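Local coordinates for LRR receptor-like serine/threonine-protein kinase RGI3 (Arabidopsis thaliana, PDB 5HZ0), which acts as a membrane receptor kinase for RGF peptide hormones, which maintain the root stem cell niche, and pairs with SERK co-receptors once the peptide is bound, at residues P199-I202 and G203-T206; T269-R272 and S273-K276; E557-S560 and R561-D564. The protein carries 5 engineered substitutions. All blocks are in the same frame, centred on the assembly; numbering follows the deposited sequence.

Interaction 1 of 3, residues P199-I202 and G203-T206; sequences PDEI and GYCT
G203, Y204 and C205 each reach back three residues, to D200, E201 and I202, and so wind residues 200-204 into a short 3-10 helix. This is the turn between two strands of a plant-type leucine-rich repeat in the extracellular receptor domain.

The backbone bonds come first. G203 N donates to D200 O at 2.9 Å, Y204 N to E201 O at 2.9 Å, and C205 N to I202 O at 3.2 Å. The donors stand above the carbonyl planes, from 36° out of plane at D200 to 62° at I202. The series begins one step earlier, with I202 N on P199 O at 3.1 Å; P199, which has no N-H to offer, suits the entry, where its carbonyl serves as the acceptor. D200 O also accepts T225 OG1, from the following repeat.

The contacts of the Y204 side chain are the second kind. Its CG is anti to the carbonyl carbon (chi1 -77°), which swings the ring back along the helix until CD2 lies 3.5 Å from E201 O. Y204 CD2 also meets E201 CB, side chain to side chain, at 4.1 Å. A polar-tipped tyrosine and a glutamate suit this outer side, and G203 adds no side chain to it.

Apolar contact takes the inner side. I202 is buried, resting on I178 of the preceding repeat and I226 of the following one, as an aliphatic residue of the solenoid core should. C205 joins it, its SG lying 4.2 Å from I202 CG1.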
# COMPACT_ATOMS: atom_id res chain seq x y z
N PRO A 199 -29.58 0.57 2.25
CA PRO A 199 -30.98 0.22 2.50
C PRO A 199 -31.27 -1.24 2.13
O PRO A 199 -30.78 -1.73 1.11
CB PRO A 199 -31.75 1.16 1.58
CG PRO A 199 -30.79 1.51 0.49
CD PRO A 199 -29.40 1.43 1.06
N ASP A 200 -32.07 -1.91 2.94
CA ASP A 200 -32.48 -3.28 2.68
C ASP A 200 -33.16 -3.45 1.33
O ASP A 200 -33.02 -4.50 0.68
CB ASP A 200 -33.38 -3.79 3.80
CG ASP A 200 -32.62 -4.02 5.08
OD1 ASP A 200 -32.44 -3.04 5.84
OD2 ASP A 200 -32.17 -5.16 5.32
N GLU A 201 -33.86 -2.41 0.89
CA GLU A 201 -34.55 -2.44 -0.40
C GLU A 201 -33.62 -2.77 -1.57
O GLU A 201 -34.10 -3.12 -2.63
CB GLU A 201 -35.26 -1.11 -0.68
CG GLU A 201 -36.43 -0.83 0.26
CD GLU A 201 -36.00 -0.40 1.65
OE1 GLU A 201 -34.81 -0.03 1.83
OE2 GLU A 201 -36.85 -0.44 2.56
N ILE A 202 -32.31 -2.66 -1.38
CA ILE A 202 -31.37 -2.99 -2.46
C ILE A 202 -31.45 -4.47 -2.84
O ILE A 202 -31.02 -4.87 -3.93
CB ILE A 202 -29.91 -2.62 -2.12
CG1 ILE A 202 -29.17 -2.20 -3.40
CG2 ILE A 202 -29.18 -3.79 -1.46
CD1 ILE A 202 -27.71 -1.98 -3.24
N GLY A 203 -32.02 -5.27 -1.94
CA GLY A 203 -32.25 -6.67 -2.21
C GLY A 203 -33.34 -6.91 -3.24
O GLY A 203 -33.53 -8.05 -3.68
N TYR A 204 -34.06 -5.85 -3.62
CA TYR A 204 -35.11 -5.93 -4.63
C TYR A 204 -34.55 -5.74 -6.04
O TYR A 204 -35.29 -5.88 -7.02
CB TYR A 204 -36.20 -4.86 -4.39
CG TYR A 204 -37.17 -5.18 -3.27
CD1 TYR A 204 -37.83 -6.39 -3.22
CD2 TYR A 204 -37.42 -4.25 -2.25
CE1 TYR A 204 -38.71 -6.68 -2.21
CE2 TYR A 204 -38.30 -4.54 -1.22
CZ TYR A 204 -38.95 -5.75 -1.20
OH TYR A 204 -39.82 -6.06 -0.19
N CYS A 205 -33.26 -5.44 -6.16
CA CYS A 205 -32.71 -5.17 -7.48
C CYS A 205 -32.20 -6.48 -7.98
O CYS A 205 -31.06 -6.85 -7.68
CB CYS A 205 -31.53 -4.20 -7.33
SG CYS A 205 -31.93 -2.56 -6.55
N THR A 206 -32.97 -7.14 -8.85
CA THR A 206 -32.78 -8.57 -9.05
C THR A 206 -31.59 -8.87 -9.96
O THR A 206 -30.93 -9.89 -9.81
CB THR A 206 -34.07 -9.27 -9.55
OG1 THR A 206 -34.18 -9.18 -10.98
CG2 THR A 206 -35.29 -8.66 -8.90

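Interaction 2 of 3, residues T269-R272 and S273-K276; sequences TIPR and SFGK
P271 lies across one face of the F274 ring, and this proline-aromatic pair lies at the start of a 3-10 turn in a plant-type leucine-rich repeat, just after the Ile-Pro step of that repeat. The two side chains cross obliquely. P271 CG stands 4.0 Å from the centroid of the F274 ring, 26° off its normal, a CH-pi contact displaced toward the rim; the ring carbon nearest to P271 CG is F274 CE1, at 3.6 Å. The phenylalanine is brought there by its first torsion (chi1 -87°), with CG anti to the carbonyl carbon and the ring laid back over the preceding turn. Proline suits the spot because its compact, puckered ring offers the CG methylene to the aromatic face, and phenylalanine because it fills the interior beside I246 of the preceding repeat.

I270 comes to the same ring obliquely, with CG2 4.3 Å from F274 CD2. Its side chain also rests on L285 and I290 further along the solenoid, so an aliphatic branch serves the interior here.

S273 is turned differently. Its OG sits between backbone N and carbonyl carbon (chi1 56°), which places it 3.6 Å from P271 CB, while its polar demand is met by T248 O of the preceding repeat. A small hydroxyl residue can thus tie one coil to the last. R272 points the other way, out to the exposed side, where its long chain touches E297.

Two backbone bonds close the turn that carries these side chains. G275 N donates to R272 O at 2.9 Å, and G275 has no side chain to carry past that carbonyl. F274 N donates to P271 O at 3.2 Å, and F274 CB lies 3.3 Å from that same P271 O.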
# COMPACT_ATOMS: atom_id res chain seq x y z
N THR A 269 -18.33 -14.00 12.84
CA THR A 269 -17.51 -15.10 12.39
C THR A 269 -17.54 -15.14 10.86
O THR A 269 -18.48 -14.65 10.25
CB THR A 269 -18.13 -16.35 13.01
OG1 THR A 269 -17.19 -16.97 13.89
CG2 THR A 269 -18.61 -17.29 11.96
N ILE A 270 -16.49 -15.68 10.24
CA ILE A 270 -16.55 -15.94 8.79
C ILE A 270 -17.52 -17.10 8.53
O ILE A 270 -17.33 -18.21 9.05
CB ILE A 270 -15.17 -16.26 8.19
CG1 ILE A 270 -14.18 -15.11 8.44
CG2 ILE A 270 -15.31 -16.54 6.69
CD1 ILE A 270 -12.77 -15.43 7.99
N PRO A 271 -18.58 -16.83 7.78
CA PRO A 271 -19.65 -17.84 7.62
C PRO A 271 -19.28 -19.09 6.79
O PRO A 271 -18.70 -19.01 5.71
CB PRO A 271 -20.80 -17.05 6.98
CG PRO A 271 -20.20 -15.81 6.44
CD PRO A 271 -18.97 -15.51 7.25
N ARG A 272 -19.66 -20.24 7.33
CA ARG A 272 -19.44 -21.54 6.71
C ARG A 272 -20.07 -21.65 5.32
O ARG A 272 -19.56 -22.36 4.44
CB ARG A 272 -19.96 -22.64 7.65
CG ARG A 272 -19.25 -22.68 9.01
CD ARG A 272 -19.82 -23.74 9.95
NE ARG A 272 -21.16 -23.40 10.43
CZ ARG A 272 -22.28 -23.98 10.01
NH1 ARG A 272 -22.22 -24.95 9.10
NH2 ARG A 272 -23.46 -23.61 10.49
N SER A 273 -21.16 -20.90 5.11
CA SER A 273 -21.92 -20.91 3.86
C SER A 273 -21.08 -20.47 2.66
O SER A 273 -21.42 -20.79 1.52
CB SER A 273 -23.13 -20.00 3.99
OG SER A 273 -22.75 -18.67 4.36
N PHE A 274 -19.99 -19.75 2.93
CA PHE A 274 -19.08 -19.29 1.89
C PHE A 274 -18.52 -20.49 1.13
O PHE A 274 -18.13 -20.39 -0.05
CB PHE A 274 -17.91 -18.50 2.51
CG PHE A 274 -18.20 -17.03 2.69
CD1 PHE A 274 -19.50 -16.55 2.74
CD2 PHE A 274 -17.16 -16.12 2.80
CE1 PHE A 274 -19.76 -15.20 2.92
CE2 PHE A 274 -17.42 -14.75 2.98
CZ PHE A 274 -18.71 -14.30 3.02
N GLY A 275 -18.49 -21.64 1.79
CA GLY A 275 -18.03 -22.85 1.15
C GLY A 275 -18.80 -23.17 -0.11
O GLY A 275 -18.27 -23.80 -1.00
N LYS A 276 -20.05 -22.70 -0.21
CA LYS A 276 -20.87 -22.98 -1.37
C LYS A 276 -20.56 -22.03 -2.54
O LYS A 276 -21.18 -22.15 -3.60
CB LYS A 276 -22.35 -22.83 -1.05
CG LYS A 276 -22.87 -23.51 0.21
CD LYS A 276 -24.25 -22.92 0.54
CE LYS A 276 -24.75 -23.36 1.90
NZ LYS A 276 -25.01 -24.82 1.95

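Interaction 3 of 3, residues E557-S560 and R561-D564; sequences EIPS and RFSD
F562 N and S563 N turn back to P559 O and S560 O, at 2.9 Å and 3.0 Å respectively, and these two bonds start the 3-10 segment that runs to D564, the second of them nearly straight at 172°. The segment forms the turn of a leucine-rich repeat near the C-terminal end of the extracellular domain.

S560 O is gripped twice. Besides S563 N, it accepts the hydroxyl of S563: S563 OG to S560 O is 2.8 Å, the oxygen lying close to the line of the carbonyl, with a C=O...OG angle of 165°. The first torsion of S563 makes this possible, since chi1 of 55° sets OG between the backbone N and the carbonyl carbon, facing back over the turn. A serine is well chosen, its short arm reaching the acceptor three residues earlier.

On the inner side, F562 packs against two residues. P559 lies obliquely across it, its CD over one face toward the rim, while P559 CG makes the closest approach, 3.5 Å from F562 CD1. The I558 side chain runs at about a right angle to that of F562, with I558 CG2 3.6 Å from F562 CD2; beyond it, I558 leans on V584 and L585 further along the chain. An alanine in place of F562 would probably leave P559 and the I558 methyl without their aromatic partner and open a gap behind the turn.

R561 turns away from the preceding residues with a twice-bent chain toward Q539, and its NH2 makes a long, weak ion pair with D535. The chemistry divides accordingly: hydrocarbon faces the interior, the charged end of R561 finds partners on the neighbouring loop, and S560 O is satisfied by two donors of S563, one backbone and one side chain, which ties the serine rotamer to the turn.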
# COMPACT_ATOMS: atom_id res chain seq x y z
N GLU A 557 43.08 11.13 20.87
CA GLU A 557 42.23 12.30 20.71
C GLU A 557 41.29 12.16 19.52
O GLU A 557 41.53 11.35 18.62
CB GLU A 557 43.10 13.57 20.53
CG GLU A 557 43.95 13.90 21.76
CD GLU A 557 44.77 15.17 21.59
OE1 GLU A 557 44.91 15.65 20.44
OE2 GLU A 557 45.28 15.69 22.60
N ILE A 558 40.21 12.91 19.55
CA ILE A 558 39.33 12.98 18.39
C ILE A 558 40.13 13.48 17.20
O ILE A 558 40.67 14.57 17.22
CB ILE A 558 38.13 13.92 18.66
CG1 ILE A 558 37.18 13.29 19.68
CG2 ILE A 558 37.38 14.20 17.39
CD1 ILE A 558 36.03 14.17 20.06
N PRO A 559 40.24 12.65 16.16
CA PRO A 559 41.03 13.00 14.97
C PRO A 559 40.59 14.32 14.32
O PRO A 559 39.39 14.59 14.21
CB PRO A 559 40.79 11.82 14.02
CG PRO A 559 39.58 11.12 14.57
CD PRO A 559 39.63 11.32 16.04
N SER A 560 41.57 15.13 13.90
CA SER A 560 41.31 16.43 13.30
C SER A 560 40.43 16.31 12.06
O SER A 560 39.60 17.18 11.77
CB SER A 560 42.62 17.15 12.97
OG SER A 560 43.36 16.50 11.94
N ARG A 561 40.57 15.20 11.35
CA ARG A 561 39.75 14.95 10.17
C ARG A 561 38.25 14.97 10.49
O ARG A 561 37.43 15.18 9.61
CB ARG A 561 40.12 13.63 9.51
CG ARG A 561 39.57 13.47 8.09
CD ARG A 561 40.42 14.23 7.09
NE ARG A 561 41.81 13.79 7.13
CZ ARG A 561 42.61 13.70 6.07
NH1 ARG A 561 42.16 14.02 4.87
NH2 ARG A 561 43.86 13.28 6.22
N PHE A 562 37.90 14.79 11.77
CA PHE A 562 36.51 14.81 12.20
C PHE A 562 35.82 16.13 11.92
O PHE A 562 34.59 16.21 11.92
CB PHE A 562 36.38 14.46 13.69
CG PHE A 562 36.01 13.03 13.96
CD1 PHE A 562 36.52 12.00 13.17
CD2 PHE A 562 35.18 12.70 15.02
CE1 PHE A 562 36.20 10.67 13.43
CE2 PHE A 562 34.85 11.38 15.29
CZ PHE A 562 35.36 10.37 14.49
N SER A 563 36.60 17.18 11.67
CA SER A 563 36.00 18.47 11.31
C SER A 563 35.33 18.40 9.95
O SER A 563 34.49 19.24 9.61
CB SER A 563 37.05 19.58 11.34
OG SER A 563 38.15 19.27 10.50
N ASP A 564 35.68 17.38 9.17
CA ASP A 564 35.16 17.19 7.83
C ASP A 564 33.81 16.49 7.79
O ASP A 564 33.21 16.39 6.71
CB ASP A 564 36.16 16.41 6.97
CG ASP A 564 37.24 17.30 6.40
OD1 ASP A 564 36.97 18.50 6.18
OD2 ASP A 564 38.36 16.79 6.16

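How the interactions relate
Along the chain the order is interaction 1, interaction 2, interaction 3, each in the loop between successive strands of the parallel ladder of the leucine-rich repeat solenoid: before strand 210-212, strand 282-284 and strand 570-572. Interactions 1 and 2 share one side of the chain's centre, their own centres 22 Å apart and their nearest atoms about 15 Å. Interaction 3 lies on the opposite side, its centre 76 Å from the first and 68 Å from the second. The following strands 210-212 and 282-284 contain peptide-recognition residues such as Y212 and E282, whereas interaction 3 lies beyond the last such motif, R402-R404. A similar 3-10 turn recurs along the curved solenoid, with side chains that vary.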